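Local coordinates for protein diacylglycerol lipase (Aspergillus oryzae, PDB 5XK2) that probably hydrolyses the ester bonds of mono- and diacylglycerols to release fatty acids, at residues A[72-77]-A[85-90]. Numbering follows the deposited sequence.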
loop_
_atom_site.group_PDB
_atom_site.type_symbol
_atom_site.label_atom_id
_atom_site.label_comp_id
_atom_site.label_asym_id
_atom_site.label_seq_id
_atom_site.Cartn_x
_atom_site.Cartn_y
_atom_site.Cartn_z
ATOM N N ALA A 72 -11.641 -12.367 -3.384
ATOM C CA ALA A 72 -12.697 -12.945 -2.550
ATOM C C ALA A 72 -14.025 -12.310 -2.922
ATOM O O ALA A 72 -14.056 -11.337 -3.673
ATOM C CB ALA A 72 -12.394 -12.740 -1.062
ATOM N N GLY A 73 -15.125 -12.873 -2.441
ATOM C CA GLY A 73 -16.416 -12.261 -2.699
ATOM C C GLY A 73 -17.551 -13.242 -2.503
ATOM O O GLY A 73 -17.396 -14.265 -1.845
ATOM N N PHE A 74 -18.703 -12.933 -3.078
ATOM C CA PHE A 74 -19.870 -13.783 -2.884
ATOM C C PHE A 74 -20.888 -13.566 -3.986
ATOM O O PHE A 74 -20.850 -12.550 -4.683
ATOM C CB PHE A 74 -20.525 -13.519 -1.503
ATOM C CG PHE A 74 -20.850 -12.061 -1.259
ATOM C CD1 PHE A 74 -21.951 -11.467 -1.861
ATOM C CD2 PHE A 74 -20.040 -11.293 -0.439
ATOM C CE1 PHE A 74 -22.218 -10.091 -1.665
ATOM C CE2 PHE A 74 -20.297 -9.939 -0.227
ATOM C CZ PHE A 74 -21.379 -9.336 -0.833
ATOM N N VAL A 75 -21.795 -14.525 -4.119
ATOM C CA VAL A 75 -23.039 -14.332 -4.856
ATOM C C VAL A 75 -24.142 -14.342 -3.821
ATOM O O VAL A 75 -24.253 -15.295 -3.045
ATOM C CB VAL A 75 -23.290 -15.429 -5.897
ATOM C CG1 VAL A 75 -24.574 -15.131 -6.662
ATOM C CG2 VAL A 75 -22.107 -15.516 -6.865
ATOM N N ALA A 76 -24.929 -13.273 -3.780
ATOM C CA ALA A 76 -25.985 -13.154 -2.779
ATOM C C ALA A 76 -27.337 -12.889 -3.430
ATOM O O ALA A 76 -27.415 -12.451 -4.592
ATOM C CB ALA A 76 -25.646 -12.031 -1.796
ATOM N N VAL A 77 -28.400 -13.192 -2.694
ATOM C CA VAL A 77 -29.751 -12.972 -3.188
ATOM C C VAL A 77 -30.383 -11.863 -2.362
ATOM O O VAL A 77 -30.432 -11.963 -1.124
ATOM C CB VAL A 77 -30.612 -14.248 -3.075
ATOM C CG1 VAL A 77 -32.037 -13.955 -3.502
ATOM C CG2 VAL A 77 -30.020 -15.373 -3.906
ATOM N N VAL A 85 -26.732 -10.557 -6.645
ATOM C CA VAL A 85 -25.557 -9.709 -6.568
ATOM C C VAL A 85 -24.290 -10.550 -6.609
ATOM O O VAL A 85 -24.128 -11.463 -5.804
ATOM C CB VAL A 85 -25.576 -8.880 -5.272
ATOM C CG1 VAL A 85 -24.359 -7.981 -5.220
ATOM C CG2 VAL A 85 -26.866 -8.067 -5.183
ATOM N N VAL A 86 -23.406 -10.246 -7.551
ATOM C CA VAL A 86 -22.095 -10.865 -7.638
ATOM C C VAL A 86 -21.095 -9.791 -7.220
ATOM O O VAL A 86 -20.943 -8.792 -7.916
ATOM C CB VAL A 86 -21.790 -11.361 -9.076
ATOM C CG1 VAL A 86 -20.425 -12.060 -9.117
ATOM C CG2 VAL A 86 -22.908 -12.287 -9.574
ATOM N N ALA A 87 -20.429 -9.983 -6.086
ATOM C CA ALA A 87 -19.603 -8.923 -5.535
ATOM C C ALA A 87 -18.179 -9.409 -5.353
ATOM O O ALA A 87 -17.955 -10.537 -4.891
ATOM C CB ALA A 87 -20.186 -8.443 -4.202
ATOM N N PHE A 88 -17.214 -8.557 -5.688
ATOM C CA PHE A 88 -15.798 -8.922 -5.618
ATOM C C PHE A 88 -14.967 -8.007 -4.737
ATOM O O PHE A 88 -15.115 -6.788 -4.790
ATOM C CB PHE A 88 -15.140 -8.884 -6.997
ATOM C CG PHE A 88 -15.761 -9.779 -8.005
ATOM C CD1 PHE A 88 -15.312 -11.097 -8.167
ATOM C CD2 PHE A 88 -16.756 -9.301 -8.844
ATOM C CE1 PHE A 88 -15.874 -11.912 -9.143
ATOM C CE2 PHE A 88 -17.339 -10.122 -9.814
ATOM C CZ PHE A 88 -16.886 -11.437 -9.963
ATOM N N ARG A 89 -14.045 -8.629 -4.006
ATOM C CA ARG A 89 -12.961 -7.947 -3.319
ATOM C C ARG A 89 -11.677 -8.365 -4.014
ATOM O O ARG A 89 -11.425 -9.566 -4.198
ATOM C CB ARG A 89 -12.895 -8.333 -1.835
ATOM C CG ARG A 89 -11.993 -7.429 -1.014
ATOM C CD ARG A 89 -11.223 -8.227 0.039
ATOM N NE ARG A 89 -10.195 -9.018 -0.639
ATOM C CZ ARG A 89 -9.748 -10.196 -0.229
ATOM N NH1 ARG A 89 -10.222 -10.746 0.887
ATOM N NH2 ARG A 89 -8.824 -10.828 -0.942
ATOM N N GLY A 90 -10.867 -7.392 -4.404
ATOM C CA GLY A 90 -9.574 -7.716 -4.975
ATOM C C GLY A 90 -8.511 -7.708 -3.890
ATOM O O GLY A 90 -8.808 -7.713 -2.694
#
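R89 and A72 meet at one end of an antiparallel beta hairpin. The axes of segments 72-77 and 85-89 come within 4.6 Å of each other, in nearly antiparallel directions. From R89 CB outward, the first contact is with the strand opposite: R89 CB lies 3.7 Å from A72 O, the same oxygen that accepts the R89 backbone N-H. CG stands anti to the backbone N (chi1 -167°). The chain then bends at chi2 and chi3 and turns back over A72. R89 NE donates to G90 O at 2.8 Å, close to the guanidinium plane, which ties the side chain to the residue that follows it. CZ stays near A72 CB. The A72 methyl lies over one face of the guanidinium, offset toward its rim, with A72 CB 3.5 Å from R89 NH1. NH2 donates to D70 O, and Y34 adds a cation-pi contact.

F74 and A87 form a hydrogen-bonded pair on the same side of the sheet. The F74 ring leans across to its neighbour, and A87 CB sits over the ring face in a CH-pi contact, 4.0 Å from the F74 ring centroid. T28 touches both side chains. V75, V86 and F88 point to the other side, where V75 and F88 meet helix 118-138 and F88 also packs on helix 154-168.

G73 CA makes a CA-H...O contact with A87 O at 3.2 Å. The G73 backbone, at phi 161° and psi -161°, adopts a conformation suited to glycine.

Strand 58-65 pairs with strand 71-78, and strand 146-152 with strand 83-89, placing the hairpin within the mixed sheet of the alpha/beta-hydrolase fold. Six backbone hydrogen bonds set the register. The buried guanidinium gets polar partners from G90 O and D70 O while its face rests on a methyl, which is consistent with a well-fixed orientation for the R89 side chain.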